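Local coordinates for isocitrate dehydrogenase [NAD] subunit 1, mitochondrial (Saccharomyces cerevisiae, PDB 3BLX), which catalyses, as part of a hetero-octamer, the NAD-dependent oxidative decarboxylation of isocitrate to 2-oxoglutarate in the citric acid cycle, and also binds RNA, at residues R310-H324 with D337-M349. Residues are numbered along the deposited sequence; the frame is centred on the assembly and turned at random.
Sequences RISKAVHETIAEGKH and DFTNEIINKLSTM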
loop_
_atom_site.group_PDB
_atom_site.type_symbol
_atom_site.label_atom_id
_atom_site.label_comp_id
_atom_site.label_asym_id
_atom_site.label_seq_id
_atom_site.Cartn_x
_atom_site.Cartn_y
_atom_site.Cartn_z
ATOM N N ARG E 310 6.277 14.359 -40.026
ATOM C CA ARG E 310 5.867 14.112 -41.395
ATOM C C ARG E 310 4.354 14.221 -41.558
ATOM O O ARG E 310 3.869 14.956 -42.421
ATOM C CB ARG E 310 6.365 12.742 -41.857
ATOM C CG ARG E 310 7.873 12.671 -42.056
ATOM C CD ARG E 310 8.330 11.238 -42.232
ATOM N NE ARG E 310 7.525 10.512 -43.212
ATOM C CZ ARG E 310 7.689 10.617 -44.523
ATOM N NH1 ARG E 310 8.624 11.429 -45.000
ATOM N NH2 ARG E 310 6.922 9.917 -45.351
ATOM N N ILE E 311 3.618 13.499 -40.716
ATOM C CA ILE E 311 2.165 13.502 -40.772
ATOM C C ILE E 311 1.616 14.893 -40.551
ATOM O O ILE E 311 0.644 15.298 -41.183
ATOM C CB ILE E 311 1.560 12.581 -39.743
ATOM C CG1 ILE E 311 1.861 11.133 -40.122
ATOM C CG2 ILE E 311 0.067 12.842 -39.646
ATOM C CD1 ILE E 311 1.410 10.139 -39.086
ATOM N N SER E 312 2.264 15.636 -39.667
ATOM C CA SER E 312 1.838 16.992 -39.386
ATOM C C SER E 312 2.060 17.931 -40.580
ATOM O O SER E 312 1.224 18.782 -40.876
ATOM C CB SER E 312 2.555 17.528 -38.147
ATOM O OG SER E 312 2.011 18.779 -37.733
ATOM N N LYS E 313 3.197 17.788 -41.252
ATOM C CA LYS E 313 3.501 18.615 -42.417
ATOM C C LYS E 313 2.528 18.291 -43.558
ATOM O O LYS E 313 1.961 19.177 -44.188
ATOM C CB LYS E 313 4.946 18.401 -42.862
ATOM C CG LYS E 313 5.444 19.409 -43.880
ATOM C CD LYS E 313 6.893 19.137 -44.264
ATOM C CE LYS E 313 7.427 20.218 -45.187
ATOM N NZ LYS E 313 8.872 20.012 -45.486
ATOM N N ALA E 314 2.316 17.010 -43.798
ATOM C CA ALA E 314 1.315 16.581 -44.762
ATOM C C ALA E 314 -0.070 17.231 -44.575
ATOM O O ALA E 314 -0.651 17.713 -45.540
ATOM C CB ALA E 314 1.210 15.036 -44.782
ATOM N N VAL E 315 -0.615 17.249 -43.361
ATOM C CA VAL E 315 -1.963 17.775 -43.226
ATOM C C VAL E 315 -1.967 19.298 -43.296
ATOM O O VAL E 315 -2.908 19.875 -43.826
ATOM C CB VAL E 315 -2.781 17.238 -41.994
ATOM C CG1 VAL E 315 -2.202 15.959 -41.453
ATOM C CG2 VAL E 315 -2.919 18.282 -40.912
ATOM N N HIS E 316 -0.919 19.946 -42.796
ATOM C CA HIS E 316 -0.842 21.398 -42.881
ATOM C C HIS E 316 -0.738 21.861 -44.332
ATOM O O HIS E 316 -1.325 22.873 -44.718
ATOM C CB HIS E 316 0.343 21.921 -42.082
ATOM C CG HIS E 316 0.159 21.816 -40.604
ATOM N ND1 HIS E 316 -0.954 22.308 -39.959
ATOM C CD2 HIS E 316 0.941 21.274 -39.642
ATOM C CE1 HIS E 316 -0.849 22.077 -38.665
ATOM N NE2 HIS E 316 0.292 21.448 -38.445
ATOM N N GLU E 317 0.014 21.096 -45.120
ATOM C CA GLU E 317 0.232 21.368 -46.532
ATOM C C GLU E 317 -1.060 21.129 -47.289
ATOM O O GLU E 317 -1.485 21.968 -48.084
ATOM C CB GLU E 317 1.326 20.443 -47.068
ATOM C CG GLU E 317 2.016 20.894 -48.347
ATOM C CD GLU E 317 3.249 20.053 -48.658
ATOM O OE1 GLU E 317 4.176 20.009 -47.812
ATOM O OE2 GLU E 317 3.288 19.435 -49.745
ATOM N N THR E 318 -1.693 19.988 -47.033
ATOM C CA THR E 318 -2.957 19.679 -47.683
ATOM C C THR E 318 -4.043 20.737 -47.437
ATOM O O THR E 318 -4.787 21.084 -48.348
ATOM C CB THR E 318 -3.486 18.320 -47.274
ATOM O OG1 THR E 318 -2.558 17.307 -47.676
ATOM C CG2 THR E 318 -4.844 18.054 -47.919
ATOM N N ILE E 319 -4.146 21.252 -46.219
ATOM C CA ILE E 319 -5.191 22.231 -45.948
ATOM C C ILE E 319 -4.769 23.637 -46.423
ATOM O O ILE E 319 -5.618 24.485 -46.727
ATOM C CB ILE E 319 -5.754 22.224 -44.446
ATOM C CG1 ILE E 319 -5.137 23.324 -43.605
ATOM C CG2 ILE E 319 -5.668 20.868 -43.760
ATOM C CD1 ILE E 319 -5.986 24.573 -43.606
ATOM N N ALA E 320 -3.464 23.880 -46.515
ATOM C CA ALA E 320 -2.969 25.160 -47.040
ATOM C C ALA E 320 -3.365 25.419 -48.509
ATOM O O ALA E 320 -3.724 26.540 -48.877
ATOM C CB ALA E 320 -1.476 25.256 -46.872
ATOM N N GLU E 321 -3.283 24.383 -49.341
ATOM C CA GLU E 321 -3.801 24.432 -50.705
ATOM C C GLU E 321 -5.269 24.034 -50.701
ATOM O O GLU E 321 -5.599 22.871 -50.462
ATOM C CB GLU E 321 -3.033 23.444 -51.584
ATOM C CG GLU E 321 -1.532 23.431 -51.342
ATOM C CD GLU E 321 -0.885 22.114 -51.738
ATOM O OE1 GLU E 321 -1.629 21.157 -52.102
ATOM O OE2 GLU E 321 0.370 22.049 -51.676
ATOM N N GLY E 322 -6.147 24.985 -50.997
ATOM C CA GLY E 322 -7.582 24.785 -50.869
ATOM C C GLY E 322 -8.201 23.567 -51.540
ATOM O O GLY E 322 -9.419 23.395 -51.480
ATOM N N LYS E 323 -7.376 22.725 -52.163
ATOM C CA LYS E 323 -7.859 21.555 -52.906
ATOM C C LYS E 323 -7.949 20.351 -51.990
ATOM O O LYS E 323 -7.042 20.117 -51.181
ATOM C CB LYS E 323 -6.924 21.228 -54.084
ATOM C CG LYS E 323 -6.389 22.439 -54.885
ATOM C CD LYS E 323 -7.481 23.500 -55.186
ATOM C CE LYS E 323 -8.684 22.959 -56.000
ATOM N NZ LYS E 323 -9.848 23.918 -56.071
ATOM N N HIS E 324 -9.036 19.592 -52.115
ATOM C CA HIS E 324 -9.226 18.372 -51.316
ATOM C C HIS E 324 -9.584 18.610 -49.845
ATOM O O HIS E 324 -9.771 17.666 -49.080
ATOM C CB HIS E 324 -7.996 17.483 -51.398
ATOM C CG HIS E 324 -7.747 16.942 -52.759
ATOM N ND1 HIS E 324 -6.762 17.440 -53.581
ATOM C CD2 HIS E 324 -8.354 15.947 -53.448
ATOM C CE1 HIS E 324 -6.766 16.766 -54.717
ATOM N NE2 HIS E 324 -7.723 15.857 -54.662
ATOM N N ASP E 337 -11.425 11.615 -49.357
ATOM C CA ASP E 337 -10.625 12.357 -50.323
ATOM C C ASP E 337 -9.481 13.052 -49.604
ATOM O O ASP E 337 -8.333 13.024 -50.042
ATOM C CB ASP E 337 -11.473 13.398 -51.071
ATOM C CG ASP E 337 -12.511 12.764 -52.008
ATOM O OD1 ASP E 337 -12.323 11.584 -52.418
ATOM O OD2 ASP E 337 -13.518 13.451 -52.329
ATOM N N PHE E 338 -9.812 13.682 -48.492
ATOM C CA PHE E 338 -8.858 14.451 -47.717
ATOM C C PHE E 338 -7.755 13.537 -47.200
ATOM O O PHE E 338 -6.576 13.868 -47.276
ATOM C CB PHE E 338 -9.595 15.156 -46.572
ATOM C CG PHE E 338 -8.735 16.040 -45.743
ATOM C CD1 PHE E 338 -8.093 17.119 -46.305
ATOM C CD2 PHE E 338 -8.583 15.804 -44.389
ATOM C CE1 PHE E 338 -7.301 17.949 -45.535
ATOM C CE2 PHE E 338 -7.789 16.629 -43.614
ATOM C CZ PHE E 338 -7.148 17.702 -44.188
ATOM N N THR E 339 -8.147 12.379 -46.685
ATOM C CA THR E 339 -7.201 11.399 -46.180
ATOM C C THR E 339 -6.248 10.955 -47.280
ATOM O O THR E 339 -5.021 10.966 -47.088
ATOM C CB THR E 339 -7.902 10.151 -45.616
ATOM O OG1 THR E 339 -8.783 10.530 -44.554
ATOM C CG2 THR E 339 -6.880 9.166 -45.086
ATOM N N ASN E 340 -6.815 10.576 -48.431
ATOM C CA ASN E 340 -6.018 10.116 -49.566
ATOM C C ASN E 340 -5.019 11.162 -50.096
ATOM O O ASN E 340 -3.900 10.806 -50.475
ATOM C CB ASN E 340 -6.918 9.582 -50.667
ATOM C CG ASN E 340 -7.608 8.290 -50.268
ATOM O OD1 ASN E 340 -7.098 7.529 -49.434
ATOM N ND2 ASN E 340 -8.780 8.034 -50.857
ATOM N N GLU E 341 -5.416 12.439 -50.098
ATOM C CA GLU E 341 -4.529 13.526 -50.462
ATOM C C GLU E 341 -3.348 13.618 -49.501
ATOM O O GLU E 341 -2.216 13.870 -49.912
ATOM C CB GLU E 341 -5.277 14.869 -50.470
ATOM C CG GLU E 341 -5.094 15.741 -51.744
ATOM C CD GLU E 341 -3.637 16.052 -52.138
ATOM O OE1 GLU E 341 -3.142 17.143 -51.775
ATOM O OE2 GLU E 341 -3.001 15.228 -52.841
ATOM N N ILE E 342 -3.614 13.427 -48.216
ATOM C CA ILE E 342 -2.560 13.467 -47.210
ATOM C C ILE E 342 -1.591 12.308 -47.406
ATOM O O ILE E 342 -0.389 12.509 -47.444
ATOM C CB ILE E 342 -3.139 13.442 -45.779
ATOM C CG1 ILE E 342 -3.768 14.799 -45.435
ATOM C CG2 ILE E 342 -2.063 13.119 -44.755
ATOM C CD1 ILE E 342 -4.719 14.733 -44.251
ATOM N N ILE E 343 -2.126 11.098 -47.540
ATOM C CA ILE E 343 -1.325 9.923 -47.795
ATOM C C ILE E 343 -0.493 10.104 -49.063
ATOM O O ILE E 343 0.639 9.617 -49.145
ATOM C CB ILE E 343 -2.213 8.693 -47.955
ATOM C CG1 ILE E 343 -2.901 8.387 -46.628
ATOM C CG2 ILE E 343 -1.388 7.496 -48.423
ATOM C CD1 ILE E 343 -3.874 7.230 -46.710
ATOM N N ASN E 344 -1.057 10.813 -50.041
ATOM C CA ASN E 344 -0.381 11.064 -51.305
ATOM C C ASN E 344 0.853 11.961 -51.154
ATOM O O ASN E 344 1.891 11.698 -51.760
ATOM C CB ASN E 344 -1.364 11.644 -52.332
ATOM C CG ASN E 344 -0.716 11.909 -53.684
ATOM O OD1 ASN E 344 -0.300 10.972 -54.360
ATOM N ND2 ASN E 344 -0.633 13.192 -54.085
ATOM N N LYS E 345 0.748 13.016 -50.354
ATOM C CA LYS E 345 1.902 13.895 -50.119
ATOM C C LYS E 345 2.936 13.187 -49.276
ATOM O O LYS E 345 4.092 13.599 -49.234
ATOM C CB LYS E 345 1.506 15.203 -49.420
ATOM C CG LYS E 345 0.134 15.674 -49.803
ATOM C CD LYS E 345 0.017 17.178 -49.698
ATOM C CE LYS E 345 0.626 17.848 -50.918
ATOM N NZ LYS E 345 0.292 19.283 -50.954
ATOM N N LEU E 346 2.502 12.132 -48.592
ATOM C CA LEU E 346 3.360 11.366 -47.705
ATOM C C LEU E 346 4.314 10.448 -48.467
ATOM O O LEU E 346 5.496 10.388 -48.134
ATOM C CB LEU E 346 2.511 10.563 -46.719
ATOM C CG LEU E 346 2.563 10.939 -45.230
ATOM C CD1 LEU E 346 3.232 12.267 -44.977
ATOM C CD2 LEU E 346 1.174 10.904 -44.634
ATOM N N SER E 347 3.802 9.739 -49.477
ATOM C CA SER E 347 4.644 8.861 -50.297
ATOM C C SER E 347 5.722 9.634 -51.065
ATOM O O SER E 347 6.859 9.173 -51.185
ATOM C CB SER E 347 3.795 8.051 -51.262
ATOM O OG SER E 347 2.965 8.917 -52.011
ATOM N N THR E 348 5.372 10.812 -51.569
ATOM C CA THR E 348 6.332 11.652 -52.279
ATOM C C THR E 348 7.198 12.463 -51.313
ATOM O O THR E 348 8.105 13.179 -51.749
ATOM C CB THR E 348 5.645 12.639 -53.269
ATOM O OG1 THR E 348 5.451 13.920 -52.649
ATOM C CG2 THR E 348 4.298 12.085 -53.757
ATOM N N MET E 349 6.907 12.371 -50.011
ATOM C CA MET E 349 7.608 13.193 -49.006
ATOM C C MET E 349 9.058 12.801 -48.794
ATOM O O MET E 349 9.874 13.702 -48.540
ATOM C CB MET E 349 6.906 13.195 -47.644
ATOM C CG MET E 349 6.243 14.518 -47.300
ATOM S SD MET E 349 6.541 15.023 -45.598
ATOM C CE MET E 349 7.932 16.155 -45.793
ATOM O OXT MET E 349 9.408 11.606 -48.845
#
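The last two helices of the isocitrate/isopropylmalate dehydrogenase chain, 306-320 and 335-347, pack with a knob into a hole: Thr318 sits among Phe338, Glu341, Ile342 and Lys345. The axes of segments 310-320 and 337-347 approach to 8.8 Å, their N-to-C directions 122° apart. At Thr318, chi1 of -62° sets OG1 beside the backbone N and CG2 anti to it; CG2 lies 3.4 Å from Phe338 CE1, while OG1 turns back to Ala314 O at 2.9 Å. That carbonyl also accepts Thr318 N, from the opposite face of its plane. With both branches gone, as in an alanine here, Phe338 would probably lose the methyl packed against it and Ala314 O its hydroxyl donor. Ala314 CB meets Leu346 CD1 at 3.4 Å and Ile342 CG2 at 3.8 Å; Ile311, its CB directed away from helix 337-347, packs on helices 27-42 and 289-302. Lys345 bends at chi3 (80°), bringing NZ 3.2 Å from Glu317 OE2 and 2.9 Å from both Glu321 OE1 and OE2, a salt-bridge network whose hydrogen bonds are weak. Arg310 pairs chiefly with Glu43, its NH2 adding a weak bond to Leu346 O. Past helix 306-320, the His324 ring takes Glu341 CG over one face, 3.3 Å from its centroid, a CH-pi contact.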